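PDB 3KG4: uncharacterized protein from Mannheimia succiniciproducens, which processes CRISPR precursor transcripts as the Cas5d endoribonuclease, cutting RNA without needing a metal cofactor in the course of antiviral defence. Local coordinates for residues D56-L61 with V114-E119; R186-M191 with A208-G213; S29-T34 with K62-E67; I33-A38 with M191-D196. One frame throughout, in Å; residues are numbered along the deposited sequence.

Contact 1 (D56-L61 with V114-E119); sequences DKIYVL and VAYVIE
Y59 and V117 form a hydrogen-bonded antiparallel pair at the middle of two neighbouring strands, 56-60 and 114-119, whose N-to-C directions differ by 159° and whose axes approach to 4.7 Å. Y59 N donates to V117 O, V117 N returns the bond to Y59 O, and L61 N still reaches A115 O just past the strand end. At the other end E119 N donates to K57 O, but the register slips: D56 N (2.8 Å) and K57 N (3.1 Å) both donate to E119 O, a classic beta bulge.

K57, Y59, V117 and E119 share one side of the sheet. The Y59 hydroxyl gives its proton to E119, OH to OE1 2.8 Å, meeting the carboxylate from 35° above its plane, while OE1 lies at the edge of the phenol ring. OE2 sits against the K57 methylene CD at 3.4 Å; the ion pair from K57 NZ to OE2 is long, and a water bridges the two atoms. E119 reaches these partners because its CG stands anti to the backbone N (chi1 -172°), with its chain extended. R8 of strand 7-13 also forms a salt bridge to OE1. Y59 CD2 packs on V117 CB at 3.6 Å.

The other side is apolar: I58 CG1 meets I118 CD1, and V60 lies alongside Y116. I118 packs against A38 and L42 of helix 35-45, and I58 against I33 just before it. Both strands are interior to the seven-stranded antiparallel sheet, and V60 and Y116 meet its flanking strands 214-216 and 7-13 through I215 and I11.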
loop_
_atom_site.group_PDB
_atom_site.type_symbol
_atom_site.label_atom_id
_atom_site.label_comp_id
_atom_site.label_asym_id
_atom_site.label_seq_id
_atom_site.Cartn_x
_atom_site.Cartn_y
_atom_site.Cartn_z
ATOM N N ASP A 56 -3.350 -6.555 -4.567
ATOM C CA ASP A 56 -4.589 -7.354 -4.593
ATOM C C ASP A 56 -5.565 -6.947 -3.493
ATOM O O ASP A 56 -6.789 -6.845 -3.725
ATOM C CB ASP A 56 -4.253 -8.835 -4.483
ATOM C CG ASP A 56 -3.396 -9.309 -5.619
ATOM O OD1 ASP A 56 -3.797 -9.105 -6.776
ATOM O OD2 ASP A 56 -2.296 -9.861 -5.348
ATOM N N LYS A 57 -5.074 -6.792 -2.291
ATOM C CA LYS A 57 -5.947 -6.430 -1.177
ATOM C C LYS A 57 -5.241 -5.427 -0.275
ATOM O O LYS A 57 -4.041 -5.495 -0.088
ATOM C CB LYS A 57 -6.342 -7.678 -0.366
ATOM C CG LYS A 57 -7.181 -8.725 -1.137
ATOM C CD LYS A 57 -7.476 -9.916 -0.254
ATOM C CE LYS A 57 -8.476 -10.935 -0.885
ATOM N NZ LYS A 57 -8.543 -12.063 0.121
ATOM N N ILE A 58 -5.999 -4.529 0.322
ATOM C CA ILE A 58 -5.500 -3.673 1.378
ATOM C C ILE A 58 -6.386 -3.892 2.592
ATOM O O ILE A 58 -7.575 -3.575 2.551
ATOM C CB ILE A 58 -5.565 -2.148 0.960
ATOM C CG1 ILE A 58 -4.656 -1.890 -0.257
ATOM C CG2 ILE A 58 -5.242 -1.282 2.140
ATOM C CD1 ILE A 58 -5.013 -0.593 -1.048
ATOM N N TYR A 59 -5.806 -4.417 3.662
ATOM C CA TYR A 59 -6.483 -4.557 4.940
ATOM C C TYR A 59 -6.263 -3.322 5.777
ATOM O O TYR A 59 -5.121 -2.946 6.036
ATOM C CB TYR A 59 -5.930 -5.739 5.714
ATOM C CG TYR A 59 -6.074 -7.069 5.049
ATOM C CD1 TYR A 59 -7.080 -7.963 5.422
ATOM C CD2 TYR A 59 -5.207 -7.449 4.030
ATOM C CE1 TYR A 59 -7.166 -9.233 4.804
ATOM C CE2 TYR A 59 -5.309 -8.666 3.405
ATOM C CZ TYR A 59 -6.262 -9.572 3.808
ATOM O OH TYR A 59 -6.287 -10.794 3.156
ATOM N N VAL A 60 -7.348 -2.714 6.236
ATOM C CA VAL A 60 -7.300 -1.499 7.027
ATOM C C VAL A 60 -7.563 -1.850 8.469
ATOM O O VAL A 60 -8.674 -2.274 8.808
ATOM C CB VAL A 60 -8.367 -0.477 6.597
ATOM C CG1 VAL A 60 -8.267 0.757 7.459
ATOM C CG2 VAL A 60 -8.189 -0.128 5.161
ATOM N N LEU A 61 -6.560 -1.617 9.319
ATOM C CA LEU A 61 -6.521 -2.172 10.685
ATOM C C LEU A 61 -6.955 -1.204 11.772
ATOM O O LEU A 61 -7.396 -1.627 12.840
ATOM C CB LEU A 61 -5.099 -2.666 11.002
ATOM C CG LEU A 61 -4.540 -3.696 10.032
ATOM C CD1 LEU A 61 -3.141 -4.127 10.461
ATOM C CD2 LEU A 61 -5.499 -4.883 9.966
ATOM N N VAL A 114 -1.971 4.869 11.690
ATOM C CA VAL A 114 -2.472 3.979 10.683
ATOM C C VAL A 114 -1.721 2.653 10.762
ATOM O O VAL A 114 -0.561 2.615 11.193
ATOM C CB VAL A 114 -2.253 4.531 9.239
ATOM C CG1 VAL A 114 -2.973 5.837 9.032
ATOM C CG2 VAL A 114 -0.766 4.709 8.923
ATOM N N ALA A 115 -2.376 1.615 10.270
ATOM C CA ALA A 115 -1.748 0.332 10.005
ATOM C C ALA A 115 -2.540 -0.437 8.983
ATOM O O ALA A 115 -3.786 -0.497 9.034
ATOM C CB ALA A 115 -1.628 -0.467 11.298
ATOM N N TYR A 116 -1.814 -1.066 8.073
ATOM C CA TYR A 116 -2.420 -1.841 7.020
ATOM C C TYR A 116 -1.714 -3.178 6.834
ATOM O O TYR A 116 -0.565 -3.332 7.240
ATOM C CB TYR A 116 -2.380 -1.104 5.685
ATOM C CG TYR A 116 -2.819 0.357 5.765
ATOM C CD1 TYR A 116 -4.170 0.708 5.711
ATOM C CD2 TYR A 116 -1.892 1.378 5.902
ATOM C CE1 TYR A 116 -4.554 2.007 5.812
ATOM C CE2 TYR A 116 -2.304 2.714 6.000
ATOM C CZ TYR A 116 -3.628 3.012 5.928
ATOM O OH TYR A 116 -4.064 4.320 6.042
ATOM N N VAL A 117 -2.392 -4.085 6.151
ATOM C CA VAL A 117 -1.717 -5.178 5.451
ATOM C C VAL A 117 -1.919 -4.978 3.973
ATOM O O VAL A 117 -3.057 -4.733 3.492
ATOM C CB VAL A 117 -2.239 -6.591 5.857
ATOM C CG1 VAL A 117 -1.454 -7.676 5.120
ATOM C CG2 VAL A 117 -2.069 -6.748 7.338
ATOM N N ILE A 118 -0.810 -5.087 3.247
ATOM C CA ILE A 118 -0.792 -5.055 1.791
ATOM C C ILE A 118 -0.583 -6.457 1.279
ATOM O O ILE A 118 0.418 -7.123 1.643
ATOM C CB ILE A 118 0.377 -4.212 1.290
ATOM C CG1 ILE A 118 0.310 -2.804 1.885
ATOM C CG2 ILE A 118 0.432 -4.240 -0.238
ATOM C CD1 ILE A 118 -1.060 -2.126 1.741
ATOM N N GLU A 119 -1.528 -6.917 0.466
ATOM C CA GLU A 119 -1.444 -8.220 -0.141
ATOM C C GLU A 119 -1.249 -8.012 -1.629
ATOM O O GLU A 119 -2.028 -7.299 -2.240
ATOM C CB GLU A 119 -2.722 -9.005 0.134
ATOM C CG GLU A 119 -2.655 -10.427 -0.287
ATOM C CD GLU A 119 -3.880 -11.222 0.262
ATOM O OE1 GLU A 119 -4.059 -11.303 1.489
ATOM O OE2 GLU A 119 -4.637 -11.763 -0.563
HETATM O O HOH W 1 -5.961 -13.511 0.797
#

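Contact 2 (R186-M191 with A208-G213); sequences RDLGWM and AELKNG
M191 lays its sulfur over the methyl of A208, SD to CB 3.6 Å, and L188 brings its own CB to within 3.8 Å of the same methyl. Farther along, L188 CD1 reaches L210 CD2 more loosely. Beneath these side chains runs the ladder of a beta hairpin: strands 186-189 and 208-211 are antiparallel at 163°, and R186 and L210 form a hydrogen-bonded pair through both of their backbone N-H groups.

The ladder is interrupted at A208. L188 N donates to A208 O at 2.9 Å, whereas A208 N donates to G189 O, so that L188 and G189 together face one residue in a classic beta bulge. D187 braces it: its CG is anti to the backbone N (chi1 -176°), which brings OD1 back to accept G189 N at 2.9 Å in an Asx turn. G189 N meets OD1 from 49° above the carboxylate plane. The positive phi of G189 lets the chain turn here before the corner at W190.

D187 OD2 is paired with R207 and R186 NH1 with D31. The charged ends of D187 and R186 thus find their partners outside the two segments, while across them backbone hydrogen bonds and the small apolar cluster on A208 hold the hairpin together.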
loop_
_atom_site.group_PDB
_atom_site.type_symbol
_atom_site.label_atom_id
_atom_site.label_comp_id
_atom_site.label_asym_id
_atom_site.label_seq_id
_atom_site.Cartn_x
_atom_site.Cartn_y
_atom_site.Cartn_z
ATOM N N ARG A 186 -17.481 0.296 4.481
ATOM C CA ARG A 186 -17.528 1.707 4.106
ATOM C C ARG A 186 -17.276 1.885 2.603
ATOM O O ARG A 186 -16.331 1.341 2.079
ATOM C CB ARG A 186 -16.469 2.538 4.828
ATOM C CG ARG A 186 -16.615 4.009 4.555
ATOM C CD ARG A 186 -15.458 4.866 5.085
ATOM N NE ARG A 186 -15.597 5.127 6.501
ATOM C CZ ARG A 186 -14.973 6.091 7.169
ATOM N NH1 ARG A 186 -14.148 6.928 6.544
ATOM N NH2 ARG A 186 -15.195 6.226 8.477
ATOM N N ASP A 187 -18.098 2.706 1.955
ATOM C CA ASP A 187 -17.834 3.094 0.580
ATOM C C ASP A 187 -16.833 4.255 0.642
ATOM O O ASP A 187 -17.167 5.346 1.072
ATOM C CB ASP A 187 -19.130 3.552 -0.080
ATOM C CG ASP A 187 -18.950 3.892 -1.553
ATOM O OD1 ASP A 187 -17.810 3.810 -2.121
ATOM O OD2 ASP A 187 -19.976 4.271 -2.125
ATOM N N LEU A 188 -15.610 4.026 0.200
ATOM C CA LEU A 188 -14.605 5.110 0.225
ATOM C C LEU A 188 -14.701 6.006 -1.010
ATOM O O LEU A 188 -14.030 7.013 -1.087
ATOM C CB LEU A 188 -13.190 4.490 0.346
ATOM C CG LEU A 188 -13.008 3.768 1.699
ATOM C CD1 LEU A 188 -11.809 2.898 1.729
ATOM C CD2 LEU A 188 -12.947 4.783 2.819
ATOM N N GLY A 189 -15.512 5.635 -1.997
ATOM C CA GLY A 189 -15.667 6.484 -3.185
ATOM C C GLY A 189 -14.526 6.252 -4.183
ATOM O O GLY A 189 -13.795 5.255 -4.114
ATOM N N TRP A 190 -14.385 7.178 -5.113
ATOM C CA TRP A 190 -13.402 7.042 -6.184
ATOM C C TRP A 190 -12.024 7.436 -5.659
ATOM O O TRP A 190 -11.877 8.443 -4.976
ATOM C CB TRP A 190 -13.818 7.899 -7.365
ATOM C CG TRP A 190 -15.054 7.416 -8.004
ATOM C CD1 TRP A 190 -16.317 7.972 -7.921
ATOM C CD2 TRP A 190 -15.183 6.256 -8.813
ATOM N NE1 TRP A 190 -17.220 7.183 -8.633
ATOM C CE2 TRP A 190 -16.545 6.141 -9.186
ATOM C CE3 TRP A 190 -14.276 5.298 -9.287
ATOM C CZ2 TRP A 190 -16.991 5.137 -10.005
ATOM C CZ3 TRP A 190 -14.723 4.305 -10.071
ATOM C CH2 TRP A 190 -16.079 4.223 -10.435
ATOM N N MET A 191 -11.034 6.601 -5.897
ATOM C CA MET A 191 -9.701 6.857 -5.339
ATOM C C MET A 191 -8.726 6.553 -6.447
ATOM O O MET A 191 -8.991 5.696 -7.288
ATOM C CB MET A 191 -9.369 5.908 -4.163
ATOM C CG MET A 191 -10.107 6.131 -2.840
ATOM S SD MET A 191 -9.493 5.247 -1.355
ATOM C CE MET A 191 -7.662 5.655 -1.512
ATOM N N ALA A 208 -13.257 2.364 -4.459
ATOM C CA ALA A 208 -12.686 1.733 -3.298
ATOM C C ALA A 208 -13.782 1.398 -2.300
ATOM O O ALA A 208 -14.469 2.291 -1.846
ATOM C CB ALA A 208 -11.681 2.660 -2.642
ATOM N N GLU A 209 -13.904 0.120 -1.939
ATOM C CA GLU A 209 -14.916 -0.286 -0.955
ATOM C C GLU A 209 -14.286 -1.172 0.095
ATOM O O GLU A 209 -13.637 -2.174 -0.226
ATOM C CB GLU A 209 -16.070 -1.002 -1.604
ATOM C CG GLU A 209 -17.027 -1.521 -0.512
ATOM C CD GLU A 209 -18.323 -2.078 -1.043
ATOM O OE1 GLU A 209 -18.437 -2.273 -2.277
ATOM O OE2 GLU A 209 -19.220 -2.327 -0.192
ATOM N N LEU A 210 -14.459 -0.758 1.334
ATOM C CA LEU A 210 -14.017 -1.510 2.492
ATOM C C LEU A 210 -15.116 -2.534 2.808
ATOM O O LEU A 210 -16.246 -2.158 3.098
ATOM C CB LEU A 210 -13.846 -0.522 3.630
ATOM C CG LEU A 210 -12.943 -0.720 4.806
ATOM C CD1 LEU A 210 -11.592 -1.452 4.498
ATOM C CD2 LEU A 210 -12.718 0.666 5.367
ATOM N N LYS A 211 -14.810 -3.805 2.694
ATOM C CA LYS A 211 -15.792 -4.859 3.026
ATOM C C LYS A 211 -15.147 -5.752 4.057
ATOM O O LYS A 211 -14.124 -6.374 3.800
ATOM C CB LYS A 211 -16.183 -5.679 1.813
ATOM C CG LYS A 211 -16.829 -4.908 0.714
ATOM C CD LYS A 211 -17.113 -5.795 -0.524
ATOM C CE LYS A 211 -18.402 -6.636 -0.364
ATOM N NZ LYS A 211 -18.791 -7.431 -1.620
ATOM N N ASN A 212 -15.733 -5.768 5.243
ATOM C CA ASN A 212 -15.151 -6.460 6.373
ATOM C C ASN A 212 -13.658 -6.181 6.531
ATOM O O ASN A 212 -12.847 -7.086 6.663
ATOM C CB ASN A 212 -15.442 -7.944 6.251
ATOM C CG ASN A 212 -16.930 -8.220 6.339
ATOM O OD1 ASN A 212 -17.596 -7.695 7.221
ATOM N ND2 ASN A 212 -17.454 -8.958 5.396
ATOM N N GLY A 213 -13.345 -4.904 6.563
ATOM C CA GLY A 213 -12.013 -4.412 6.817
ATOM C C GLY A 213 -11.049 -4.527 5.662
ATOM O O GLY A 213 -9.865 -4.213 5.837
#

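Contact 3 (S29-T34 with K62-E67); sequences SYDVIT and KPIRFE
S29 and F66 begin the contact, with S29 O lying 3.7 Å from F66 CE1. The S29 hydroxyl is used within its own segment, donating to Y30 O, OG to O 2.7 Å, on a lone pair; F18 N donates to the same OG. The Y30 carbonyl lies near the rim of the F66 ring, although its side chain leads off to strand 186-195, where OH bonds to L192 N.

At the centre, D31 OD1 approaches F66 CZ at 3.4 Å, in the plane of the ring and at its edge, with the carboxylate turned 64° from the ring. The D31 carboxylate stands here because its CG is anti to the carbonyl carbon (chi1 -67°). I64 crosses D31 at about a right angle: I64 CG2 lies 3.5 Å from D31 O and 3.9 Å from D31 CB. V32 CG1 meets I64 CD1 at 4.1 Å, and the V32 side chain also touches V60 of strand 51-60. The chain then moves away from 62-67 toward T34, the N-cap of helix 35-45.

The contact thus packs the loop between strand 27-28 and helix 35-45 on the stretch leading into strand 66-70, and L111 of strand 107-112 touches S29, I64 and F66. No hydrogen bond joins the two segments, which run nearly opposite ways at 166°. Cohesion comes from apolar contact and from a phenyl edge, whose C-H groups carry slight positive charge and can weakly favour the carboxylate oxygen. D31 pairs chiefly with R186 through OD2, so its carboxylate faces both a guanidinium group and an aromatic edge.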
loop_
_atom_site.group_PDB
_atom_site.type_symbol
_atom_site.label_atom_id
_atom_site.label_comp_id
_atom_site.label_asym_id
_atom_site.label_seq_id
_atom_site.Cartn_x
_atom_site.Cartn_y
_atom_site.Cartn_z
ATOM N N SER A 29 -5.389 14.136 2.875
ATOM C CA SER A 29 -5.184 12.692 2.615
ATOM C C SER A 29 -6.515 12.000 2.288
ATOM O O SER A 29 -7.603 12.347 2.782
ATOM C CB SER A 29 -4.557 12.007 3.838
ATOM O OG SER A 29 -4.318 10.585 3.648
ATOM N N TYR A 30 -6.400 10.993 1.448
ATOM C CA TYR A 30 -7.411 9.995 1.326
ATOM C C TYR A 30 -7.583 9.304 2.675
ATOM O O TYR A 30 -6.737 9.438 3.577
ATOM C CB TYR A 30 -6.986 8.991 0.321
ATOM C CG TYR A 30 -7.185 9.326 -1.119
ATOM C CD1 TYR A 30 -8.468 9.512 -1.645
ATOM C CD2 TYR A 30 -6.120 9.335 -1.985
ATOM C CE1 TYR A 30 -8.660 9.754 -3.001
ATOM C CE2 TYR A 30 -6.298 9.581 -3.345
ATOM C CZ TYR A 30 -7.580 9.785 -3.833
ATOM O OH TYR A 30 -7.796 10.007 -5.171
ATOM N N ASP A 31 -8.690 8.586 2.817
ATOM C CA ASP A 31 -9.015 7.890 4.058
ATOM C C ASP A 31 -8.132 6.699 4.347
ATOM O O ASP A 31 -8.003 6.321 5.514
ATOM C CB ASP A 31 -10.485 7.381 4.047
ATOM C CG ASP A 31 -11.491 8.478 4.062
ATOM O OD1 ASP A 31 -11.115 9.661 3.947
ATOM O OD2 ASP A 31 -12.703 8.160 4.255
ATOM N N VAL A 32 -7.537 6.129 3.308
ATOM C CA VAL A 32 -6.685 4.944 3.413
ATOM C C VAL A 32 -5.591 5.043 2.344
ATOM O O VAL A 32 -5.648 5.853 1.406
ATOM C CB VAL A 32 -7.486 3.633 3.145
ATOM C CG1 VAL A 32 -8.722 3.490 4.145
ATOM C CG2 VAL A 32 -8.015 3.604 1.706
ATOM N N ILE A 33 -4.628 4.146 2.467
ATOM C CA ILE A 33 -3.592 4.006 1.472
ATOM C C ILE A 33 -4.123 3.613 0.078
ATOM O O ILE A 33 -5.059 2.803 -0.070
ATOM C CB ILE A 33 -2.495 3.004 2.008
ATOM C CG1 ILE A 33 -1.263 3.015 1.094
ATOM C CG2 ILE A 33 -3.076 1.600 2.075
ATOM C CD1 ILE A 33 -0.005 2.417 1.723
ATOM N N THR A 34 -3.553 4.241 -0.948
ATOM C CA THR A 34 -3.853 3.944 -2.314
ATOM C C THR A 34 -3.025 2.748 -2.760
ATOM O O THR A 34 -1.974 2.484 -2.175
ATOM C CB THR A 34 -3.487 5.140 -3.228
ATOM O OG1 THR A 34 -2.104 5.497 -3.000
ATOM C CG2 THR A 34 -4.402 6.373 -2.907
ATOM N N LYS A 62 -6.828 0.097 11.525
ATOM C CA LYS A 62 -7.048 1.060 12.561
ATOM C C LYS A 62 -8.086 2.106 12.141
ATOM O O LYS A 62 -8.238 2.380 10.966
ATOM C CB LYS A 62 -5.728 1.717 12.939
ATOM C CG LYS A 62 -4.828 0.822 13.789
ATOM C CD LYS A 62 -3.599 1.572 14.228
ATOM C CE LYS A 62 -3.116 1.151 15.604
ATOM N NZ LYS A 62 -1.756 1.719 15.902
ATOM N N PRO A 63 -8.837 2.643 13.112
ATOM C CA PRO A 63 -9.871 3.614 12.796
ATOM C C PRO A 63 -9.305 4.802 12.017
ATOM O O PRO A 63 -8.189 5.219 12.253
ATOM C CB PRO A 63 -10.388 4.060 14.178
ATOM C CG PRO A 63 -9.864 3.047 15.132
ATOM C CD PRO A 63 -8.605 2.542 14.560
ATOM N N ILE A 64 -10.075 5.234 11.024
ATOM C CA ILE A 64 -9.750 6.344 10.147
ATOM C C ILE A 64 -9.866 7.658 10.928
ATOM O O ILE A 64 -10.969 8.044 11.345
ATOM C CB ILE A 64 -10.664 6.302 8.885
ATOM C CG1 ILE A 64 -10.481 4.953 8.170
ATOM C CG2 ILE A 64 -10.326 7.464 7.908
ATOM C CD1 ILE A 64 -11.415 4.676 7.010
ATOM N N ARG A 65 -8.728 8.326 11.154
ATOM C CA ARG A 65 -8.685 9.581 11.920
ATOM C C ARG A 65 -7.705 10.585 11.325
ATOM O O ARG A 65 -6.651 10.189 10.854
ATOM C CB ARG A 65 -8.316 9.317 13.369
ATOM C CG ARG A 65 -9.543 8.817 14.129
ATOM C CD ARG A 65 -9.253 8.467 15.568
ATOM N NE ARG A 65 -7.939 7.846 15.738
ATOM C CZ ARG A 65 -6.883 8.447 16.275
ATOM N NH1 ARG A 65 -6.951 9.711 16.707
ATOM N NH2 ARG A 65 -5.738 7.786 16.367
ATOM N N PHE A 66 -8.050 11.867 11.406
ATOM C CA PHE A 66 -7.318 12.932 10.729
ATOM C C PHE A 66 -6.843 13.980 11.715
ATOM O O PHE A 66 -7.443 14.172 12.786
ATOM C CB PHE A 66 -8.217 13.620 9.712
ATOM C CG PHE A 66 -8.613 12.753 8.572
ATOM C CD1 PHE A 66 -7.767 12.571 7.506
ATOM C CD2 PHE A 66 -9.871 12.159 8.520
ATOM C CE1 PHE A 66 -8.143 11.793 6.431
ATOM C CE2 PHE A 66 -10.210 11.354 7.454
ATOM C CZ PHE A 66 -9.354 11.195 6.407
ATOM N N GLU A 67 -5.759 14.654 11.365
ATOM C CA GLU A 67 -5.258 15.796 12.146
ATOM C C GLU A 67 -4.688 16.805 11.153
ATOM O O GLU A 67 -4.009 16.413 10.190
ATOM C CB GLU A 67 -4.180 15.307 13.135
ATOM C CG GLU A 67 -3.584 16.338 14.083
ATOM C CD GLU A 67 -2.419 15.748 14.916
ATOM O OE1 GLU A 67 -2.595 14.702 15.572
ATOM O OE2 GLU A 67 -1.305 16.309 14.898
#

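Contact 4 (I33-A38 with M191-D196); sequences ITPSAA and MLHDID
S36 and D194 make the polar link. S36 OG donates to D194 OD2 at 2.9 Å, arriving 62° out of the carboxylate plane; the hydroxyl lies anti to the S36 backbone N (chi1 -167°). OD2 also accepts I195 N, through its anti lone pair, while OD1 is salt-bridged to R39 farther along the helix. Three groups thus fix the rotation of this carboxylate.

Capping is the second element. T34 is the N-cap of helix 35-45, its OG1 accepting A37 N at 3.0 Å, and this leaves T34 CG2 directed at the strand, where M191 CE packs on it at 3.6 Å.

Van der Waals contact, much of it proline carbons against backbone carbonyls, supplies the rest. P35, in the first turn, sets CB 3.3 Å from H193 O and 3.7 Å from H193 ND1, crossing the imidazole side chain at about a right angle. Its CD lies 3.5 Å from L192 O, a buried carbonyl with no polar partner in the model. L192 CD2 rests against S36 CB.

H193 NE2 bonds to P218 O, and its ring meets F220 edge-to-face. H193 and D194 both face H204 of strand 203-211 in a classic beta bulge. The start of helix 35-45 is seated on strand 191-195, at the margin of the seven-stranded sheet, with I33 and A38 reaching inward to strands 51-60 and 114-124.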
loop_
_atom_site.group_PDB
_atom_site.type_symbol
_atom_site.label_atom_id
_atom_site.label_comp_id
_atom_site.label_asym_id
_atom_site.label_seq_id
_atom_site.Cartn_x
_atom_site.Cartn_y
_atom_site.Cartn_z
ATOM N N ILE A 33 -4.628 4.146 2.467
ATOM C CA ILE A 33 -3.592 4.006 1.472
ATOM C C ILE A 33 -4.123 3.613 0.078
ATOM O O ILE A 33 -5.059 2.803 -0.070
ATOM C CB ILE A 33 -2.495 3.004 2.008
ATOM C CG1 ILE A 33 -1.263 3.015 1.094
ATOM C CG2 ILE A 33 -3.076 1.600 2.075
ATOM C CD1 ILE A 33 -0.005 2.417 1.723
ATOM N N THR A 34 -3.553 4.241 -0.948
ATOM C CA THR A 34 -3.853 3.944 -2.314
ATOM C C THR A 34 -3.025 2.748 -2.760
ATOM O O THR A 34 -1.974 2.484 -2.175
ATOM C CB THR A 34 -3.487 5.140 -3.228
ATOM O OG1 THR A 34 -2.104 5.497 -3.000
ATOM C CG2 THR A 34 -4.402 6.373 -2.907
ATOM N N PRO A 35 -3.479 2.035 -3.814
ATOM C CA PRO A 35 -2.682 0.997 -4.445
ATOM C C PRO A 35 -1.324 1.570 -4.880
ATOM O O PRO A 35 -0.303 0.927 -4.718
ATOM C CB PRO A 35 -3.514 0.632 -5.668
ATOM C CG PRO A 35 -4.985 0.914 -5.180
ATOM C CD PRO A 35 -4.852 2.112 -4.354
ATOM N N SER A 36 -1.352 2.795 -5.430
ATOM C CA SER A 36 -0.158 3.515 -5.882
ATOM C C SER A 36 0.897 3.628 -4.775
ATOM O O SER A 36 2.069 3.250 -4.962
ATOM C CB SER A 36 -0.578 4.910 -6.387
ATOM O OG SER A 36 0.481 5.508 -7.088
ATOM N N ALA A 37 0.492 4.090 -3.602
ATOM C CA ALA A 37 1.412 4.209 -2.467
ATOM C C ALA A 37 1.897 2.861 -1.943
ATOM O O ALA A 37 3.072 2.719 -1.494
ATOM C CB ALA A 37 0.790 5.046 -1.302
ATOM N N ALA A 38 0.999 1.884 -1.963
ATOM C CA ALA A 38 1.327 0.538 -1.498
ATOM C C ALA A 38 2.408 -0.077 -2.395
ATOM O O ALA A 38 3.377 -0.651 -1.896
ATOM C CB ALA A 38 0.045 -0.365 -1.425
ATOM N N MET A 191 -11.034 6.601 -5.897
ATOM C CA MET A 191 -9.701 6.857 -5.339
ATOM C C MET A 191 -8.726 6.553 -6.447
ATOM O O MET A 191 -8.991 5.696 -7.288
ATOM C CB MET A 191 -9.369 5.908 -4.163
ATOM C CG MET A 191 -10.107 6.131 -2.840
ATOM S SD MET A 191 -9.493 5.247 -1.355
ATOM C CE MET A 191 -7.662 5.655 -1.512
ATOM N N LEU A 192 -7.570 7.212 -6.414
ATOM C CA LEU A 192 -6.498 6.883 -7.331
ATOM C C LEU A 192 -6.145 5.428 -7.196
ATOM O O LEU A 192 -5.966 4.972 -6.071
ATOM C CB LEU A 192 -5.268 7.713 -6.966
ATOM C CG LEU A 192 -4.091 7.497 -7.921
ATOM C CD1 LEU A 192 -4.463 8.191 -9.242
ATOM C CD2 LEU A 192 -2.824 8.090 -7.263
ATOM N N HIS A 193 -6.112 4.701 -8.320
ATOM C CA HIS A 193 -5.572 3.361 -8.369
ATOM C C HIS A 193 -4.038 3.527 -8.617
ATOM O O HIS A 193 -3.205 3.151 -7.794
ATOM C CB HIS A 193 -6.229 2.579 -9.488
ATOM C CG HIS A 193 -5.925 1.110 -9.494
ATOM N ND1 HIS A 193 -4.694 0.595 -9.145
ATOM C CD2 HIS A 193 -6.689 0.044 -9.832
ATOM C CE1 HIS A 193 -4.722 -0.724 -9.227
ATOM N NE2 HIS A 193 -5.918 -1.087 -9.658
ATOM N N ASP A 194 -3.674 4.093 -9.753
ATOM C CA ASP A 194 -2.247 4.376 -10.028
ATOM C C ASP A 194 -2.147 5.327 -11.212
ATOM O O ASP A 194 -3.149 5.654 -11.811
ATOM C CB ASP A 194 -1.487 3.057 -10.324
ATOM C CG ASP A 194 -0.106 2.975 -9.639
ATOM O OD1 ASP A 194 0.249 1.845 -9.179
ATOM O OD2 ASP A 194 0.601 4.029 -9.552
ATOM N N ILE A 195 -0.918 5.758 -11.541
ATOM C CA ILE A 195 -0.633 6.676 -12.659
ATOM C C ILE A 195 0.347 6.002 -13.641
ATOM O O ILE A 195 1.207 5.225 -13.214
ATOM C CB ILE A 195 0.018 7.996 -12.161
ATOM C CG1 ILE A 195 -0.952 8.774 -11.273
ATOM C CG2 ILE A 195 0.410 8.919 -13.321
ATOM C CD1 ILE A 195 -0.353 9.179 -9.920
ATOM N N ASP A 196 0.203 6.280 -14.936
ATOM C CA ASP A 196 1.225 5.903 -15.943
ATOM C C ASP A 196 2.007 7.163 -16.317
ATOM O O ASP A 196 1.439 8.108 -16.883
ATOM C CB ASP A 196 0.581 5.305 -17.203
#

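In the fold
Contacts 1, 2 and 4 reach the seven-stranded sheet: contact 1 pairs two interior strands, contact 2 forms the hairpin at its margin, and contact 4 seats a helix start on the outermost strand. Contacts 1 and 2, about 12 Å apart between centres, meet where V60 N lies 3.0 Å from G213 O, a probable hydrogen bond. Contact 3 is tied to contact 2 by R186 NH1 and D31 OD2 at 3.0 Å, and to contact 1 by I58 CD1 against I33 O at 3.5 Å, which contact 4 shares. M191 belongs to contacts 2 and 4, I33 and T34 to contacts 3 and 4. No RNA or ligand marks the active site here.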